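Local structure of histidine kinase (Caulobacter vibrioides, 6TNE) at residues L19-A22 against L28-A31; R23-L28 against E112-Q117. The protein is a hybrid histidine kinase whose receiver domain, the part modelled here, probably accepts and passes on a phosphoryl group in a phosphorelay. All blocks are in the same frame, centred on the assembly; numbering follows the deposited sequence.

Contact 1. Residues L19-A22 against L28-A31; sequences LLRA and LEAA
The last turn of helix 10-21, carrying Arg21, stands off the edge strand 26-30, where Glu29 answers it; the nearest alpha carbons, those of Arg21 and Leu28, are 10.1 Å apart. Both segments belong to the first beta-alpha-beta unit of the CheY-like receiver fold, strand 2-6, helix 10-21 and strand 26-30, and long side chains have to span the gap between its helix and its second strand. Arg21 sends its chain toward the strand, extended from CG to NE, and Glu29 meets it at about a right angle. The result is a salt bridge: Arg21 NH2 lies 2.8 Å from Glu29 OE2, with a nearly straight N-H...O angle of 171°. The oxygen sits at the edge of the guanidinium, in its plane, whereas the carboxylate is rotated 38° from that plane and OE2 is approached on its anti side. The same NH2 also donates to Val27 O, so two acceptors fix the rotation of the guanidinium, while Glu29 OE1 forms a salt bridge with Arg13 NE, about two turns earlier on the same helix. Two arginines from one helix thus share a single carboxylate, which probably keeps Glu29 ionised. Arginine and glutamate suit this surface site, being long and oppositely charged. A water closes the ring, accepting from Arg21 NH1 at 3.0 Å and donating to Glu29 OE2 at 2.8 Å.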
loop_
_atom_site.group_PDB
_atom_site.type_symbol
_atom_site.label_atom_id
_atom_site.label_comp_id
_atom_site.label_asym_id
_atom_site.label_seq_id
_atom_site.Cartn_x
_atom_site.Cartn_y
_atom_site.Cartn_z
ATOM N N LEU A 19 -3.621 9.148 9.249
ATOM C CA LEU A 19 -4.787 8.565 9.893
ATOM C C LEU A 19 -4.561 7.115 10.253
ATOM O O LEU A 19 -5.059 6.650 11.291
ATOM C CB LEU A 19 -6.034 8.766 9.051
ATOM C CG LEU A 19 -6.430 10.234 9.037
ATOM C CD1 LEU A 19 -7.440 10.515 7.926
ATOM C CD2 LEU A 19 -7.014 10.688 10.365
ATOM N N LEU A 20 -3.760 6.393 9.450
ATOM C CA LEU A 20 -3.427 5.024 9.807
ATOM C C LEU A 20 -2.448 5.004 10.992
ATOM O O LEU A 20 -2.555 4.156 11.891
ATOM C CB LEU A 20 -2.880 4.333 8.581
ATOM C CG LEU A 20 -3.669 3.395 7.698
ATOM C CD1 LEU A 20 -5.090 2.927 8.036
ATOM C CD2 LEU A 20 -3.246 3.443 6.221
ATOM N N ARG A 21 -1.480 5.926 11.016
ATOM C CA ARG A 21 -0.580 5.995 12.181
ATOM C C ARG A 21 -1.349 6.280 13.469
ATOM O O ARG A 21 -0.968 5.808 14.552
ATOM C CB ARG A 21 0.502 7.053 11.959
ATOM C CG ARG A 21 1.537 6.706 10.931
ATOM C CD ARG A 21 2.658 7.781 10.831
ATOM N NE ARG A 21 3.456 7.471 9.658
ATOM C CZ ARG A 21 3.462 8.204 8.539
ATOM N NH1 ARG A 21 2.791 9.351 8.489
ATOM N NH2 ARG A 21 4.122 7.750 7.476
ATOM N N ALA A 22 -2.407 7.090 13.383
ATOM C CA ALA A 22 -3.242 7.390 14.546
ATOM C C ALA A 22 -3.892 6.141 15.095
ATOM O O ALA A 22 -4.292 6.118 16.265
ATOM C CB ALA A 22 -4.336 8.369 14.120
ATOM N N LEU A 28 5.100 3.110 5.983
ATOM C CA LEU A 28 6.249 3.477 5.179
ATOM C C LEU A 28 5.687 4.035 3.883
ATOM O O LEU A 28 5.025 3.322 3.118
ATOM C CB LEU A 28 7.064 2.230 4.871
ATOM C CG LEU A 28 7.614 1.469 6.086
ATOM C CD1 LEU A 28 8.482 0.297 5.683
ATOM C CD2 LEU A 28 8.426 2.391 6.976
ATOM N N GLU A 29 5.968 5.274 3.601
ATOM C CA GLU A 29 5.389 5.945 2.440
ATOM C C GLU A 29 6.334 5.899 1.250
ATOM O O GLU A 29 7.558 6.073 1.419
ATOM C CB GLU A 29 5.111 7.401 2.772
ATOM C CG GLU A 29 3.953 7.582 3.755
ATOM C CD GLU A 29 3.770 9.052 4.114
ATOM O OE1 GLU A 29 3.387 9.848 3.226
ATOM O OE2 GLU A 29 4.018 9.410 5.284
ATOM N N ALA A 30 5.768 5.759 0.063
ATOM C CA ALA A 30 6.534 5.855 -1.168
ATOM C C ALA A 30 5.692 6.636 -2.167
ATOM O O ALA A 30 4.464 6.509 -2.184
ATOM C CB ALA A 30 6.849 4.450 -1.710
ATOM N N ALA A 31 6.346 7.412 -3.040
ATOM C CA ALA A 31 5.640 8.188 -4.035
ATOM C C ALA A 31 5.645 7.526 -5.402
ATOM O O ALA A 31 4.971 8.021 -6.306
ATOM C CB ALA A 31 6.242 9.586 -4.173
HETATM O O HOH W 1 2.537 11.506 6.370
#

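Contact 2. Residues R23-L28 against E112-Q117; sequences RGYEVL and ERVKQQ
A single methyl group makes nearly all of this contact: Val114 CG1 rests over one face of the Tyr25 ring, near its hydroxyl end. It lies 4.1 Å from the ring centroid, 29° off the normal, in a CH-pi contact, and the displacement brings it to 3.6 Å from Tyr25 CZ. The two side chains arrive from opposite directions, the tyrosine out of the loop before strand 26-30 and the valine out of helix 107-118. Val114 holds CG1 anti to its own backbone N (chi1 167°), which places that branch against the ring. Valine, short and wholly apolar, suits the seam between helix and sheet, where it also touches Ile3, Leu49 and Ile51. In the CheY-like receiver fold the first and last helices lie on the same face of the central parallel sheet, and Tyr25 packs against both, on Leu20 of the first and Leu118 of the last, as well as on Ile3 of the neighbouring strand. Gly24 is the C-prime residue of the Schellman motif that ends helix 10-21; at its phi of 100° a side chain would be jammed against Arg23 O, so glycine belongs there, and Tyr25 follows directly after this turn. A large ring with a polar end fits this half-buried border: its apolar face meets the valine, while Tyr25 OH only loosely approaches Lys115 CA, at 4.2 Å.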
loop_
_atom_site.group_PDB
_atom_site.type_symbol
_atom_site.label_atom_id
_atom_site.label_comp_id
_atom_site.label_asym_id
_atom_site.label_seq_id
_atom_site.Cartn_x
_atom_site.Cartn_y
_atom_site.Cartn_z
ATOM N N ARG A 23 -4.038 5.113 14.273
ATOM C CA ARG A 23 -4.626 3.843 14.664
ATOM C C ARG A 23 -3.574 2.818 15.019
ATOM O O ARG A 23 -3.914 1.662 15.311
ATOM C CB ARG A 23 -5.510 3.297 13.552
ATOM C CG ARG A 23 -6.712 4.162 13.321
ATOM C CD ARG A 23 -7.326 3.893 11.986
ATOM N NE ARG A 23 -8.703 4.340 11.987
ATOM C CZ ARG A 23 -9.109 5.597 11.799
ATOM N NH1 ARG A 23 -8.231 6.585 11.556
ATOM N NH2 ARG A 23 -10.427 5.860 11.839
ATOM N N GLY A 24 -2.316 3.226 15.081
ATOM C CA GLY A 24 -1.288 2.367 15.619
ATOM C C GLY A 24 -0.461 1.650 14.577
ATOM O O GLY A 24 0.442 0.896 14.941
ATOM N N TYR A 25 -0.701 1.896 13.288
ATOM C CA TYR A 25 0.113 1.263 12.261
ATOM C C TYR A 25 1.415 2.021 12.024
ATOM O O TYR A 25 1.500 3.233 12.199
ATOM C CB TYR A 25 -0.657 1.203 10.942
ATOM C CG TYR A 25 -1.935 0.396 11.050
ATOM C CD1 TYR A 25 -1.886 -0.983 11.210
ATOM C CD2 TYR A 25 -3.183 1.011 11.074
ATOM C CE1 TYR A 25 -3.025 -1.738 11.329
ATOM C CE2 TYR A 25 -4.339 0.266 11.189
ATOM C CZ TYR A 25 -4.249 -1.105 11.328
ATOM O OH TYR A 25 -5.379 -1.864 11.444
ATOM N N GLU A 26 2.439 1.292 11.603
ATOM C CA GLU A 26 3.632 1.932 11.068
ATOM C C GLU A 26 3.418 2.028 9.573
ATOM O O GLU A 26 3.012 1.051 8.951
ATOM C CB GLU A 26 4.879 1.102 11.372
ATOM C CG GLU A 26 6.172 1.800 11.008
ATOM C CD GLU A 26 7.383 0.919 11.197
ATOM O OE1 GLU A 26 7.246 -0.155 11.818
ATOM O OE2 GLU A 26 8.462 1.303 10.704
ATOM N N VAL A 27 3.605 3.220 9.020
ATOM C CA VAL A 27 3.330 3.424 7.600
ATOM C C VAL A 27 4.595 3.915 6.928
ATOM O O VAL A 27 5.069 5.026 7.236
ATOM C CB VAL A 27 2.155 4.384 7.371
ATOM C CG1 VAL A 27 1.888 4.494 5.892
ATOM C CG2 VAL A 27 0.920 3.874 8.078
ATOM N N LEU A 28 5.100 3.110 5.983
ATOM C CA LEU A 28 6.249 3.477 5.179
ATOM C C LEU A 28 5.687 4.035 3.883
ATOM O O LEU A 28 5.025 3.322 3.118
ATOM C CB LEU A 28 7.064 2.230 4.871
ATOM C CG LEU A 28 7.614 1.469 6.086
ATOM C CD1 LEU A 28 8.482 0.297 5.683
ATOM C CD2 LEU A 28 8.426 2.391 6.976
ATOM N N GLU A 112 -11.274 -0.247 8.026
ATOM C CA GLU A 112 -11.954 -1.536 8.087
ATOM C C GLU A 112 -11.258 -2.571 7.200
ATOM O O GLU A 112 -11.063 -3.716 7.616
ATOM C CB GLU A 112 -13.377 -1.315 7.614
ATOM C CG GLU A 112 -14.269 -2.490 7.514
ATOM C CD GLU A 112 -15.715 -2.038 7.299
ATOM O OE1 GLU A 112 -16.635 -2.846 7.523
ATOM O OE2 GLU A 112 -15.927 -0.869 6.907
ATOM N N ARG A 113 -10.929 -2.201 5.957
ATOM C CA ARG A 113 -10.275 -3.143 5.040
ATOM C C ARG A 113 -8.865 -3.496 5.491
ATOM O O ARG A 113 -8.448 -4.649 5.374
ATOM C CB ARG A 113 -10.222 -2.575 3.625
ATOM C CG ARG A 113 -11.556 -2.195 3.060
ATOM C CD ARG A 113 -12.469 -3.369 2.761
ATOM N NE ARG A 113 -13.441 -2.881 1.790
ATOM C CZ ARG A 113 -13.167 -2.771 0.493
ATOM N NH1 ARG A 113 -11.967 -3.148 0.021
ATOM N NH2 ARG A 113 -14.078 -2.273 -0.335
ATOM N N VAL A 114 -8.127 -2.531 6.032
ATOM C CA VAL A 114 -6.793 -2.850 6.535
ATOM C C VAL A 114 -6.913 -3.871 7.656
ATOM O O VAL A 114 -6.193 -4.878 7.707
ATOM C CB VAL A 114 -6.094 -1.572 7.026
ATOM C CG1 VAL A 114 -4.866 -1.900 7.837
ATOM C CG2 VAL A 114 -5.723 -0.683 5.850
ATOM N N LYS A 115 -7.834 -3.610 8.584
ATOM C CA LYS A 115 -8.034 -4.532 9.696
ATOM C C LYS A 115 -8.423 -5.930 9.210
ATOM O O LYS A 115 -7.899 -6.945 9.696
ATOM C CB LYS A 115 -9.138 -3.968 10.588
ATOM C CG LYS A 115 -9.280 -4.684 11.921
ATOM C CD LYS A 115 -10.095 -3.846 12.913
ATOM C CE LYS A 115 -11.536 -4.270 12.941
ATOM N NZ LYS A 115 -11.707 -5.532 13.727
ATOM N N GLN A 116 -9.347 -6.006 8.256
ATOM C CA GLN A 116 -9.769 -7.300 7.729
ATOM C C GLN A 116 -8.597 -8.060 7.114
ATOM O O GLN A 116 -8.396 -9.246 7.398
ATOM C CB GLN A 116 -10.869 -7.057 6.697
ATOM C CG GLN A 116 -11.759 -8.219 6.440
ATOM C CD GLN A 116 -11.190 -9.110 5.393
ATOM O OE1 GLN A 116 -10.779 -8.642 4.329
ATOM N NE2 GLN A 116 -11.136 -10.412 5.683
ATOM N N GLN A 117 -7.817 -7.392 6.256
ATOM C CA GLN A 117 -6.692 -8.040 5.586
ATOM C C GLN A 117 -5.628 -8.474 6.569
ATOM O O GLN A 117 -4.983 -9.507 6.355
ATOM C CB GLN A 117 -6.083 -7.143 4.501
ATOM C CG GLN A 117 -7.008 -6.960 3.330
ATOM C CD GLN A 117 -6.657 -5.745 2.549
ATOM O OE1 GLN A 117 -6.650 -4.628 3.080
ATOM N NE2 GLN A 117 -6.389 -5.929 1.270
#

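How the contacts relate
Contacts 1 and 2 follow one another along the chain, share Leu28, and both use strand 26-30, with centres about 9 Å apart. Contact 1 lies on the surface and stays within one beta-alpha-beta unit, so charge and water suit it; contact 2 is partly buried and brings together parts distant in sequence, the loop after helix 10-21 and helix 107-118, by apolar packing. Leu20 ties them together: its carbonyl O probably accepts from Tyr25 N, its CB packs on Val27 CG2, and its CD1 approaches Val114 CG2. One helix therefore offers a polar side to contact 1 and an apolar one to contact 2.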